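Long-range contacts in CIR protein (Plasmodium chabaudi chabaudi, PDB 6ZYV), which is of unknown function but belongs to the PIR family of variant proteins of the malaria parasite, linked to infected red blood cells: residues Asp6-Cys12 against Leu164-Tyr168; Ile18-Leu22 against Trp94-Ile98; Ile153-Phe157 against Phe195-Val201; Gln186-Asp190 against Pro235-Thr239. The protein carries 5 engineered substitutions. All coordinates share one frame; numbering follows the deposited sequence.

Contact 1: residues Asp6-Cys12 against Leu164-Tyr168; sequences DNLKYVC and LCNMY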
loop_
_atom_site.group_PDB
_atom_site.type_symbol
_atom_site.label_atom_id
_atom_site.label_comp_id
_atom_site.label_asym_id
_atom_site.label_seq_id
_atom_site.Cartn_x
_atom_site.Cartn_y
_atom_site.Cartn_z
ATOM N N ASP A 6 6.982 7.913 -10.679
ATOM C CA ASP A 6 7.955 7.373 -9.722
ATOM C C ASP A 6 7.436 7.395 -8.268
ATOM O O ASP A 6 8.233 7.297 -7.339
ATOM C CB ASP A 6 9.285 8.144 -9.843
ATOM C CG ASP A 6 10.514 7.467 -9.248
ATOM O OD1 ASP A 6 10.518 6.214 -9.147
ATOM O OD2 ASP A 6 11.483 8.196 -8.884
ATOM N N ASN A 7 6.104 7.496 -8.076
ATOM C CA ASN A 7 5.434 7.565 -6.780
ATOM C C ASN A 7 5.770 6.412 -5.857
ATOM O O ASN A 7 5.769 6.612 -4.640
ATOM C CB ASN A 7 3.909 7.691 -6.951
ATOM C CG ASN A 7 3.221 6.472 -7.537
ATOM O OD1 ASN A 7 3.043 5.435 -6.879
ATOM N ND2 ASN A 7 2.840 6.548 -8.797
ATOM N N LEU A 8 6.051 5.210 -6.417
ATOM C CA LEU A 8 6.374 4.046 -5.583
ATOM C C LEU A 8 7.625 4.212 -4.774
ATOM O O LEU A 8 7.729 3.629 -3.705
ATOM C CB LEU A 8 6.414 2.716 -6.344
ATOM C CG LEU A 8 5.094 2.078 -6.709
ATOM C CD1 LEU A 8 5.294 0.682 -7.168
ATOM C CD2 LEU A 8 4.155 2.004 -5.532
ATOM N N LYS A 9 8.546 5.068 -5.213
ATOM C CA LYS A 9 9.756 5.409 -4.474
ATOM C C LYS A 9 9.386 5.869 -3.039
ATOM O O LYS A 9 9.956 5.375 -2.071
ATOM C CB LYS A 9 10.500 6.530 -5.227
ATOM C CG LYS A 9 11.744 7.051 -4.538
ATOM C CD LYS A 9 12.382 8.162 -5.369
ATOM C CE LYS A 9 13.674 8.679 -4.767
ATOM N NZ LYS A 9 14.177 9.886 -5.487
ATOM N N TYR A 10 8.319 6.668 -2.926
ATOM C CA TYR A 10 7.845 7.201 -1.656
ATOM C C TYR A 10 6.828 6.293 -0.993
ATOM O O TYR A 10 6.911 6.106 0.208
ATOM C CB TYR A 10 7.274 8.619 -1.829
ATOM C CG TYR A 10 8.287 9.560 -2.413
ATOM C CD1 TYR A 10 9.441 9.879 -1.717
ATOM C CD2 TYR A 10 8.149 10.046 -3.713
ATOM C CE1 TYR A 10 10.395 10.729 -2.261
ATOM C CE2 TYR A 10 9.120 10.849 -4.290
ATOM C CZ TYR A 10 10.234 11.208 -3.556
ATOM O OH TYR A 10 11.174 12.032 -4.138
ATOM N N VAL A 11 5.890 5.711 -1.754
ATOM C CA VAL A 11 4.874 4.798 -1.217
ATOM C C VAL A 11 5.520 3.617 -0.503
ATOM O O VAL A 11 5.147 3.314 0.633
ATOM C CB VAL A 11 3.921 4.354 -2.345
ATOM C CG1 VAL A 11 2.998 3.218 -1.906
ATOM C CG2 VAL A 11 3.118 5.534 -2.868
ATOM N N CYS A 12 6.542 2.998 -1.136
ATOM C CA CYS A 12 7.277 1.850 -0.579
ATOM C C CYS A 12 8.024 2.222 0.698
ATOM O O CYS A 12 8.070 1.451 1.659
ATOM C CB CYS A 12 8.211 1.241 -1.626
ATOM S SG CYS A 12 7.352 0.461 -3.019
ATOM N N LEU A 164 8.334 -5.926 -5.326
ATOM C CA LEU A 164 8.528 -4.764 -6.175
ATOM C C LEU A 164 9.108 -3.616 -5.329
ATOM O O LEU A 164 10.056 -2.958 -5.766
ATOM C CB LEU A 164 7.189 -4.354 -6.800
ATOM C CG LEU A 164 7.198 -3.112 -7.672
ATOM C CD1 LEU A 164 8.199 -3.282 -8.851
ATOM C CD2 LEU A 164 5.787 -2.850 -8.207
ATOM N N CYS A 165 8.581 -3.410 -4.104
ATOM C CA CYS A 165 9.064 -2.387 -3.170
ATOM C C CYS A 165 10.522 -2.615 -2.771
ATOM O O CYS A 165 11.253 -1.649 -2.599
ATOM C CB CYS A 165 8.149 -2.265 -1.952
ATOM S SG CYS A 165 6.656 -1.285 -2.250
ATOM N N ASN A 166 10.969 -3.874 -2.681
ATOM C CA ASN A 166 12.367 -4.171 -2.360
ATOM C C ASN A 166 13.293 -3.670 -3.469
ATOM O O ASN A 166 14.360 -3.134 -3.170
ATOM C CB ASN A 166 12.583 -5.661 -2.095
ATOM C CG ASN A 166 11.896 -6.139 -0.834
ATOM O OD1 ASN A 166 11.725 -5.390 0.140
ATOM N ND2 ASN A 166 11.483 -7.406 -0.816
ATOM N N MET A 167 12.863 -3.783 -4.749
ATOM C CA MET A 167 13.668 -3.274 -5.857
ATOM C C MET A 167 13.727 -1.736 -5.815
ATOM O O MET A 167 14.783 -1.160 -6.046
ATOM C CB MET A 167 13.142 -3.788 -7.204
ATOM C CG MET A 167 13.264 -5.288 -7.352
ATOM S SD MET A 167 12.864 -5.802 -9.037
ATOM C CE MET A 167 11.124 -5.497 -9.029
ATOM N N TYR A 168 12.607 -1.076 -5.468
ATOM C CA TYR A 168 12.583 0.387 -5.313
ATOM C C TYR A 168 13.544 0.853 -4.210
ATOM O O TYR A 168 14.199 1.884 -4.361
ATOM C CB TYR A 168 11.165 0.903 -5.023
ATOM C CG TYR A 168 10.363 1.217 -6.267
ATOM C CD1 TYR A 168 9.592 0.239 -6.886
ATOM C CD2 TYR A 168 10.388 2.482 -6.835
ATOM C CE1 TYR A 168 8.835 0.521 -8.015
ATOM C CE2 TYR A 168 9.657 2.772 -7.981
ATOM C CZ TYR A 168 8.877 1.786 -8.570
ATOM O OH TYR A 168 8.135 2.036 -9.701
HETATM O O HOH W 1 6.137 4.157 -9.392
#

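Contact 2: residues Ile18-Leu22 against Trp94-Ile98; sequences IDDCL and WLSYI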
loop_
_atom_site.group_PDB
_atom_site.type_symbol
_atom_site.label_atom_id
_atom_site.label_comp_id
_atom_site.label_asym_id
_atom_site.label_seq_id
_atom_site.Cartn_x
_atom_site.Cartn_y
_atom_site.Cartn_z
ATOM N N ILE A 18 5.675 2.883 8.450
ATOM C CA ILE A 18 4.534 2.591 9.301
ATOM C C ILE A 18 4.522 1.121 9.766
ATOM O O ILE A 18 4.159 0.862 10.911
ATOM C CB ILE A 18 3.171 3.047 8.705
ATOM C CG1 ILE A 18 2.086 3.090 9.792
ATOM C CG2 ILE A 18 2.730 2.195 7.523
ATOM C CD1 ILE A 18 2.475 3.903 11.027
ATOM N N ASP A 19 4.973 0.176 8.928
ATOM C CA ASP A 19 5.051 -1.229 9.316
ATOM C C ASP A 19 5.917 -1.428 10.566
ATOM O O ASP A 19 5.458 -2.036 11.540
ATOM C CB ASP A 19 5.604 -2.095 8.169
ATOM C CG ASP A 19 4.568 -2.689 7.248
ATOM O OD1 ASP A 19 3.386 -2.699 7.622
ATOM O OD2 ASP A 19 4.942 -3.136 6.134
ATOM N N ASP A 20 7.150 -0.906 10.554
ATOM C CA ASP A 20 8.045 -1.057 11.693
ATOM C C ASP A 20 7.490 -0.410 12.967
ATOM O O ASP A 20 7.786 -0.882 14.065
ATOM C CB ASP A 20 9.435 -0.490 11.349
ATOM C CG ASP A 20 10.047 -1.099 10.093
ATOM O OD1 ASP A 20 9.642 -2.224 9.719
ATOM O OD2 ASP A 20 10.922 -0.447 9.476
ATOM N N CYS A 21 6.655 0.621 12.839
ATOM C CA CYS A 21 6.148 1.345 13.989
ATOM C C CYS A 21 4.793 0.948 14.470
ATOM O O CYS A 21 4.292 1.646 15.345
ATOM C CB CYS A 21 6.182 2.840 13.714
ATOM S SG CYS A 21 7.804 3.590 13.948
ATOM N N LEU A 22 4.173 -0.111 13.933
ATOM C CA LEU A 22 2.799 -0.420 14.313
ATOM C C LEU A 22 2.607 -0.806 15.801
ATOM O O LEU A 22 1.490 -0.684 16.311
ATOM C CB LEU A 22 2.166 -1.446 13.377
ATOM C CG LEU A 22 0.756 -1.091 12.873
ATOM C CD1 LEU A 22 0.648 0.360 12.378
ATOM C CD2 LEU A 22 0.331 -2.020 11.783
ATOM N N TRP A 94 -2.640 -1.926 1.904
ATOM C CA TRP A 94 -1.847 -2.109 3.116
ATOM C C TRP A 94 -2.773 -2.479 4.274
ATOM O O TRP A 94 -2.461 -3.389 5.044
ATOM C CB TRP A 94 -1.050 -0.831 3.452
ATOM C CG TRP A 94 -0.351 -0.889 4.784
ATOM C CD1 TRP A 94 0.825 -1.529 5.070
ATOM C CD2 TRP A 94 -0.831 -0.342 6.034
ATOM N NE1 TRP A 94 1.132 -1.359 6.402
ATOM C CE2 TRP A 94 0.133 -0.627 7.012
ATOM C CE3 TRP A 94 -1.955 0.424 6.408
ATOM C CZ2 TRP A 94 -0.009 -0.194 8.352
ATOM C CZ3 TRP A 94 -2.105 0.817 7.730
ATOM C CH2 TRP A 94 -1.142 0.504 8.689
ATOM N N LEU A 95 -3.921 -1.789 4.389
ATOM C CA LEU A 95 -4.890 -2.041 5.433
ATOM C C LEU A 95 -5.417 -3.479 5.358
ATOM O O LEU A 95 -5.536 -4.134 6.395
ATOM C CB LEU A 95 -6.018 -1.002 5.370
ATOM C CG LEU A 95 -7.051 -1.078 6.502
ATOM C CD1 LEU A 95 -6.393 -0.968 7.872
ATOM C CD2 LEU A 95 -8.147 -0.019 6.309
ATOM N N SER A 96 -5.666 -3.994 4.135
ATOM C CA SER A 96 -6.119 -5.376 3.920
ATOM C C SER A 96 -5.070 -6.357 4.394
ATOM O O SER A 96 -5.403 -7.351 5.027
ATOM C CB SER A 96 -6.411 -5.624 2.445
ATOM O OG SER A 96 -7.384 -4.692 2.027
ATOM N N TYR A 97 -3.799 -6.076 4.100
ATOM C CA TYR A 97 -2.678 -6.888 4.536
ATOM C C TYR A 97 -2.642 -6.935 6.083
ATOM O O TYR A 97 -2.515 -8.014 6.644
ATOM C CB TYR A 97 -1.354 -6.378 3.910
ATOM C CG TYR A 97 -0.137 -6.607 4.771
ATOM C CD1 TYR A 97 0.452 -7.860 4.855
ATOM C CD2 TYR A 97 0.395 -5.581 5.549
ATOM C CE1 TYR A 97 1.545 -8.087 5.680
ATOM C CE2 TYR A 97 1.461 -5.804 6.408
ATOM C CZ TYR A 97 2.048 -7.055 6.462
ATOM O OH TYR A 97 3.128 -7.283 7.298
ATOM N N ILE A 98 -2.749 -5.779 6.758
ATOM C CA ILE A 98 -2.724 -5.696 8.221
ATOM C C ILE A 98 -3.875 -6.482 8.843
ATOM O O ILE A 98 -3.652 -7.285 9.749
ATOM C CB ILE A 98 -2.756 -4.207 8.682
ATOM C CG1 ILE A 98 -1.472 -3.489 8.258
ATOM C CG2 ILE A 98 -3.023 -4.073 10.217
ATOM C CD1 ILE A 98 -0.224 -4.039 8.874
#

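Contact 3: residues Ile153-Phe157 against Phe195-Val201; sequences IIPKF and FLNDNNV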
loop_
_atom_site.group_PDB
_atom_site.type_symbol
_atom_site.label_atom_id
_atom_site.label_comp_id
_atom_site.label_asym_id
_atom_site.label_seq_id
_atom_site.Cartn_x
_atom_site.Cartn_y
_atom_site.Cartn_z
ATOM N N ILE A 153 -6.806 -13.812 -3.249
ATOM C CA ILE A 153 -5.459 -13.555 -3.735
ATOM C C ILE A 153 -4.785 -12.341 -3.101
ATOM O O ILE A 153 -3.577 -12.204 -3.260
ATOM C CB ILE A 153 -5.354 -13.475 -5.288
ATOM C CG1 ILE A 153 -6.448 -12.624 -5.931
ATOM C CG2 ILE A 153 -5.384 -14.845 -5.939
ATOM C CD1 ILE A 153 -6.014 -11.337 -6.370
ATOM N N ILE A 154 -5.523 -11.445 -2.435
ATOM C CA ILE A 154 -4.919 -10.216 -1.888
ATOM C C ILE A 154 -3.643 -10.474 -1.017
ATOM O O ILE A 154 -2.638 -9.813 -1.297
ATOM C CB ILE A 154 -5.957 -9.295 -1.184
ATOM C CG1 ILE A 154 -6.863 -8.619 -2.242
ATOM C CG2 ILE A 154 -5.277 -8.222 -0.313
ATOM C CD1 ILE A 154 -6.096 -7.785 -3.311
ATOM N N PRO A 155 -3.597 -11.403 -0.029
ATOM C CA PRO A 155 -2.336 -11.612 0.727
ATOM C C PRO A 155 -1.126 -11.998 -0.138
ATOM O O PRO A 155 -0.055 -11.459 0.059
ATOM C CB PRO A 155 -2.700 -12.713 1.724
ATOM C CG PRO A 155 -4.166 -12.598 1.889
ATOM C CD PRO A 155 -4.673 -12.262 0.510
ATOM N N LYS A 156 -1.305 -12.884 -1.119
ATOM C CA LYS A 156 -0.228 -13.286 -2.031
ATOM C C LYS A 156 0.114 -12.167 -3.025
ATOM O O LYS A 156 1.278 -11.986 -3.368
ATOM C CB LYS A 156 -0.584 -14.593 -2.763
ATOM C CG LYS A 156 -0.601 -15.775 -1.815
ATOM C CD LYS A 156 -1.151 -17.071 -2.450
ATOM C CE LYS A 156 -1.515 -18.110 -1.396
ATOM N NZ LYS A 156 -2.012 -19.403 -1.978
ATOM N N PHE A 157 -0.880 -11.386 -3.448
ATOM C CA PHE A 157 -0.659 -10.257 -4.347
ATOM C C PHE A 157 0.205 -9.205 -3.637
ATOM O O PHE A 157 1.102 -8.609 -4.248
ATOM C CB PHE A 157 -2.026 -9.674 -4.793
ATOM C CG PHE A 157 -1.961 -8.448 -5.661
ATOM C CD1 PHE A 157 -1.914 -8.551 -7.044
ATOM C CD2 PHE A 157 -1.938 -7.187 -5.100
ATOM C CE1 PHE A 157 -1.871 -7.411 -7.843
ATOM C CE2 PHE A 157 -1.883 -6.052 -5.902
ATOM C CZ PHE A 157 -1.832 -6.172 -7.264
ATOM N N PHE A 195 2.879 -16.619 -9.299
ATOM C CA PHE A 195 1.694 -16.168 -8.570
ATOM C C PHE A 195 0.414 -16.364 -9.444
ATOM O O PHE A 195 -0.608 -16.817 -8.941
ATOM C CB PHE A 195 1.872 -14.702 -8.121
ATOM C CG PHE A 195 0.593 -13.967 -7.796
ATOM C CD1 PHE A 195 -0.049 -14.161 -6.581
ATOM C CD2 PHE A 195 0.011 -13.120 -8.724
ATOM C CE1 PHE A 195 -1.246 -13.528 -6.312
ATOM C CE2 PHE A 195 -1.192 -12.490 -8.460
ATOM C CZ PHE A 195 -1.812 -12.689 -7.258
ATOM N N LEU A 196 0.483 -16.019 -10.737
ATOM C CA LEU A 196 -0.646 -16.159 -11.653
ATOM C C LEU A 196 -1.008 -17.628 -11.842
ATOM O O LEU A 196 -2.192 -17.980 -11.817
ATOM C CB LEU A 196 -0.338 -15.506 -13.014
ATOM C CG LEU A 196 -0.087 -13.991 -13.007
ATOM C CD1 LEU A 196 0.295 -13.471 -14.415
ATOM C CD2 LEU A 196 -1.294 -13.244 -12.463
ATOM N N ASN A 197 0.022 -18.483 -12.022
ATOM C CA ASN A 197 -0.116 -19.925 -12.230
ATOM C C ASN A 197 -0.610 -20.639 -10.982
ATOM O O ASN A 197 -1.581 -21.357 -11.068
ATOM C CB ASN A 197 1.199 -20.547 -12.727
ATOM C CG ASN A 197 1.670 -20.022 -14.057
ATOM O OD1 ASN A 197 1.002 -19.207 -14.689
ATOM N ND2 ASN A 197 2.833 -20.457 -14.527
ATOM N N ASP A 198 0.019 -20.440 -9.832
ATOM C CA ASP A 198 -0.362 -21.107 -8.597
ATOM C C ASP A 198 -1.766 -20.754 -8.143
ATOM O O ASP A 198 -2.455 -21.597 -7.576
ATOM C CB ASP A 198 0.610 -20.757 -7.458
ATOM C CG ASP A 198 2.006 -21.335 -7.566
ATOM O OD1 ASP A 198 2.257 -22.131 -8.515
ATOM O OD2 ASP A 198 2.850 -20.989 -6.711
ATOM N N ASN A 199 -2.184 -19.515 -8.361
ATOM C CA ASN A 199 -3.498 -19.077 -7.921
ATOM C C ASN A 199 -4.564 -19.093 -9.002
ATOM O O ASN A 199 -5.646 -18.592 -8.755
ATOM C CB ASN A 199 -3.393 -17.715 -7.280
ATOM C CG ASN A 199 -2.512 -17.762 -6.048
ATOM O OD1 ASN A 199 -2.939 -18.179 -4.977
ATOM N ND2 ASN A 199 -1.257 -17.375 -6.180
ATOM N N ASN A 200 -4.272 -19.638 -10.196
ATOM C CA ASN A 200 -5.227 -19.717 -11.312
ATOM C C ASN A 200 -5.832 -18.333 -11.617
ATOM O O ASN A 200 -7.054 -18.193 -11.727
ATOM C CB ASN A 200 -6.336 -20.727 -11.006
ATOM C CG ASN A 200 -6.982 -21.284 -12.255
ATOM O OD1 ASN A 200 -6.373 -21.350 -13.322
ATOM N ND2 ASN A 200 -8.227 -21.679 -12.144
ATOM N N VAL A 201 -4.986 -17.310 -11.670
ATOM C CA VAL A 201 -5.455 -15.964 -11.897
ATOM C C VAL A 201 -5.802 -15.750 -13.354
ATOM O O VAL A 201 -5.008 -16.053 -14.258
ATOM C CB VAL A 201 -4.462 -14.905 -11.367
ATOM C CG1 VAL A 201 -4.946 -13.492 -11.690
ATOM C CG2 VAL A 201 -4.203 -15.091 -9.863
#

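Contact 4: residues Gln186-Asp190 against Pro235-Thr239; sequences QNFVD and PPLPT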
loop_
_atom_site.group_PDB
_atom_site.type_symbol
_atom_site.label_atom_id
_atom_site.label_comp_id
_atom_site.label_asym_id
_atom_site.label_seq_id
_atom_site.Cartn_x
_atom_site.Cartn_y
_atom_site.Cartn_z
ATOM N N GLN A 186 14.180 -9.938 -13.361
ATOM C CA GLN A 186 13.940 -11.283 -13.890
ATOM C C GLN A 186 13.373 -12.204 -12.813
ATOM O O GLN A 186 12.439 -12.948 -13.093
ATOM C CB GLN A 186 15.202 -11.890 -14.531
ATOM C CG GLN A 186 14.901 -13.153 -15.393
ATOM C CD GLN A 186 14.179 -12.931 -16.727
ATOM O OE1 GLN A 186 14.702 -12.296 -17.660
ATOM N NE2 GLN A 186 12.953 -13.449 -16.852
ATOM N N ASN A 187 13.888 -12.116 -11.575
ATOM C CA ASN A 187 13.338 -12.895 -10.464
ATOM C C ASN A 187 11.905 -12.427 -10.150
ATOM O O ASN A 187 11.045 -13.248 -9.848
ATOM C CB ASN A 187 14.207 -12.766 -9.218
ATOM C CG ASN A 187 15.514 -13.519 -9.312
ATOM O OD1 ASN A 187 15.667 -14.436 -10.110
ATOM N ND2 ASN A 187 16.479 -13.161 -8.498
ATOM N N PHE A 188 11.654 -11.117 -10.215
ATOM C CA PHE A 188 10.344 -10.536 -9.970
ATOM C C PHE A 188 9.291 -11.034 -10.987
ATOM O O PHE A 188 8.215 -11.458 -10.576
ATOM C CB PHE A 188 10.438 -9.002 -9.967
ATOM C CG PHE A 188 9.083 -8.330 -9.862
ATOM C CD1 PHE A 188 8.412 -8.262 -8.643
ATOM C CD2 PHE A 188 8.453 -7.827 -10.991
ATOM C CE1 PHE A 188 7.140 -7.695 -8.564
ATOM C CE2 PHE A 188 7.186 -7.282 -10.912
ATOM C CZ PHE A 188 6.547 -7.189 -9.697
ATOM N N VAL A 189 9.593 -10.989 -12.296
ATOM C CA VAL A 189 8.654 -11.439 -13.313
ATOM C C VAL A 189 8.394 -12.956 -13.190
ATOM O O VAL A 189 7.250 -13.391 -13.374
ATOM C CB VAL A 189 9.007 -10.989 -14.760
ATOM C CG1 VAL A 189 9.137 -9.481 -14.855
ATOM C CG2 VAL A 189 10.203 -11.705 -15.345
ATOM N N ASP A 190 9.416 -13.745 -12.810
ATOM C CA ASP A 190 9.234 -15.188 -12.607
ATOM C C ASP A 190 8.348 -15.437 -11.374
ATOM O O ASP A 190 7.488 -16.299 -11.406
ATOM C CB ASP A 190 10.589 -15.890 -12.421
ATOM C CG ASP A 190 11.432 -15.998 -13.687
ATOM O OD1 ASP A 190 10.912 -15.692 -14.782
ATOM O OD2 ASP A 190 12.613 -16.390 -13.582
ATOM N N PRO A 235 12.885 -7.820 -18.937
ATOM C CA PRO A 235 11.776 -8.650 -19.405
ATOM C C PRO A 235 10.436 -7.926 -19.204
ATOM O O PRO A 235 10.282 -7.114 -18.286
ATOM C CB PRO A 235 11.881 -9.908 -18.514
ATOM C CG PRO A 235 12.480 -9.412 -17.260
ATOM C CD PRO A 235 13.433 -8.319 -17.657
ATOM N N PRO A 236 9.452 -8.207 -20.068
ATOM C CA PRO A 236 8.129 -7.600 -19.876
ATOM C C PRO A 236 7.361 -8.292 -18.742
ATOM O O PRO A 236 7.611 -9.456 -18.428
ATOM C CB PRO A 236 7.439 -7.837 -21.217
ATOM C CG PRO A 236 8.047 -9.136 -21.719
ATOM C CD PRO A 236 9.467 -9.168 -21.194
ATOM N N LEU A 237 6.423 -7.578 -18.131
ATOM C CA LEU A 237 5.609 -8.139 -17.069
ATOM C C LEU A 237 4.658 -9.180 -17.671
ATOM O O LEU A 237 4.007 -8.891 -18.672
ATOM C CB LEU A 237 4.794 -7.035 -16.393
ATOM C CG LEU A 237 4.064 -7.483 -15.136
ATOM C CD1 LEU A 237 5.023 -7.639 -13.987
ATOM C CD2 LEU A 237 2.960 -6.530 -14.784
ATOM N N PRO A 238 4.602 -10.399 -17.088
ATOM C CA PRO A 238 3.680 -11.437 -17.586
ATOM C C PRO A 238 2.226 -10.962 -17.758
ATOM O O PRO A 238 1.748 -10.154 -16.965
ATOM C CB PRO A 238 3.771 -12.519 -16.517
ATOM C CG PRO A 238 5.109 -12.317 -15.895
ATOM C CD PRO A 238 5.361 -10.862 -15.914
ATOM N N THR A 239 1.546 -11.400 -18.835
ATOM C CA THR A 239 0.180 -10.936 -19.106
ATOM C C THR A 239 -0.914 -11.922 -18.732
ATOM O O THR A 239 -2.079 -11.529 -18.636
ATOM C CB THR A 239 0.015 -10.521 -20.581
ATOM O OG1 THR A 239 0.102 -11.673 -21.409
ATOM C CG2 THR A 239 1.033 -9.506 -21.027
#

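Contact 1: residues Asp6-Cys12 against Leu164-Tyr168
Cys12 and Cys165 are joined by a disulfide, SG to SG 2.0 Å, and the aromatic ring of Tyr168, one turn further along its helix, lies against the chain just before Cys12. The bridge turns through a chi3 of -69°. Each SG lies anti to its carbonyl carbon, aimed at the other helix; Cys12 CB and Cys165 CB end up 3.5 Å apart. Leu8 makes the other close fit. Its CB sits over one face of the Tyr168 ring, 3.4 Å from CZ, a CH-pi contact near the ring normal. CD1 of Leu8 runs on past Tyr168 CE1 to Leu164 CD2, 3.7 Å away, the two leucines crossing at about a right angle. Cys12 SG also lies obliquely to the Tyr168 ring, 5.1 Å from its centroid.

The side near Asp6 and Lys9 is looser and partly exposed. Asp6 OD1 approaches the ring edge in plane, 3.7 Å from Tyr168 CE2, but its hydrogen bond goes to Asn221. Lys9 contributes its backbone N, 3.6 Å from Tyr168 CD2 and oblique to the ring, while its side chain leads away. A water accepts from Leu8 N and donates to Tyr168 OH, while Gly218 and Asn221 of helix 213-226 also bind that hydroxyl, fixing this end of the ring. The arrangement is an interhelix disulfide flanked by a sulfur-aromatic contact, tying the N-terminal helix 8-20 across helix 154-174 in this all-helical ectodomain.

Contact 2: residues Ile18-Leu22 against Trp94-Ile98
The indole of Trp94 has an isoleucine carbon on each side of its plane, both displaced toward the rim: Ile18 CG2 stands 3.6 Å above one face, and CG1 of Ile98, one helical turn on from the tryptophan, lies 3.5 Å from the opposite face. At the edge is the Asp19 carboxylate. Trp94 NE1 donates to Asp19 OD1 over 2.9 Å, nearly straight at 169° and with the acceptor in the indole plane. Seen from the aspartate the approach is less regular, because the N-H meets OD1 from above the carboxylate plane, 44° out of it. The Tyr97 ring also turns an edge to this oxygen, CE2 lying 3.8 Å from Asp19 OD1.

With its CG anti to the backbone N (chi1 173°), Trp94 reaches out from helix 81-101 to the C-terminal end of helix 8-20. The meeting of these two helices is a largely buried piece of the helical core of the PIR ectodomain, and Leu66 of helix 55-71 touches both Ile18 and Trp94. Cys21, the first residue to leave helical phi/psi, is bridged to Cys32.

Leu22, the next residue, comes back to the interface. Its CD2 meets Ile98 CD1 tip to tip at 3.6 Å and lies 3.9 Å from Trp94 CZ2, approaching the indole obliquely. On the Asp19 side, Tyr97 stacks on Tyr158 of helix 154-174, and Trp94 touches the same tyrosine.

Contact 3: residues Ile153-Phe157 against Phe195-Val201
Phe195 pushes its ring into a hollow at the start of helix 154-174, bounded by Ile153, Lys156 and Phe157. The ring enters edge first: CE1 comes to 3.8 Å from Lys156 CB and 4.1 Å from Ile153 O, both near the ring plane. Phe157 N lies obliquely to it, 3.6 Å from Phe195 CE1, while Phe195 CZ reaches Phe157 CB at 3.9 Å. A chi1 of 160° carries the Phe195 ring off its own helix and across to the other. The Phe157 ring has Phe195 CZ at its edge, so the two aromatics meet without stacking.

A second bump comes from Ile153, just before helix 154-174. Its CG2 fits between Asn199 and Val201, 3.7 Å from Asn199 CB and 4.1 Å from Val201 CG2. The chain turns sharply here: Asn200, with positive phi, is the C-prime residue of a Schellman motif closing helix 181-198, in which Val201 N bonds to Leu196 O. That turn brings Val201 round to Ile153.

On the more exposed side, the extended Lys156 chain passes the Asn199 amide, CD lying 3.3 Å from OD1. Asn199 ND2 bonds back to Phe195 O, in the carbonyl plane and on a lone pair, and Asn199 N uses the same oxygen. The amide is therefore steadied by its own helix end, and only a weak bond runs from Lys156 NZ to its OD1. The chemistry implies cohesion mainly by apolar side chains, with polar groups finishing the edge.

Contact 4: residues Gln186-Asp190 against Pro235-Thr239
Val189 and Pro235 form the main apolar contact between helix 181-198 and the tail that follows helix 213-226. Val189 CG2 rests 3.8 Å from Pro235 CG, and the valine's CB is equally close to Pro238 CD, so the branched side chain sits between two proline rings. With chi1 at -56°, CG2 leans on Pro235 and CG1 lies near both that ring and Pro236 O. Deeper in, Leu237 CD1 meets Phe188 CE2 at 3.8 Å, obliquely to the ring. Tyr219 of helix 213-226 touches Val189 and Leu237, and its ring meets that of Phe188.

Between these segments the polar groups meet by van der Waals contact alone. The Gln186 side chain, bent at chi2 (72°), folds its amide along Pro235, with OE1 3.7 Å from Pro235 CG and NE2 near the same ring. The Val189 carbonyl oxygen lies 3.5 Å from Pro238 CG.

Hydrogen bonds that hold the tail go to other parts of the fold: Pro235 O accepts from Tyr219 OH, and Thr239 O from Thr203 OG1. From Pro235 to Pro238 the tail has polyproline II backbone angles and packs in that form against helix 181-198. Three of those four residues are prolines, whose missing N-H groups limit the donors of the segment; this is consistent with a contact made by apolar packing of the prolines and Leu237, while carbonyls such as Pro235 O bond elsewhere.

Helix 154-174 and helix 181-198 carry most of the connections between these sites. Contacts 1 and 3 both use helix 154-174, with centres about 21 Å apart, while contacts 3 and 4 share helix 181-198 at about 14 Å between centres. Phe188 joins contact 4 to contact 1, its CG lying 3.6 Å from Met167 CE and its CE1 3.8 Å from Leu164 CB. Ser96 CB of contact 2 touches Ile154 CG2 of contact 3 at 4.0 Å. Contacts 1 and 2 fix two parts of helix 8-20, about 16 Å between centres, without touching. Contacts 2 and 4 are the most widely separated, about 26 Å between centres.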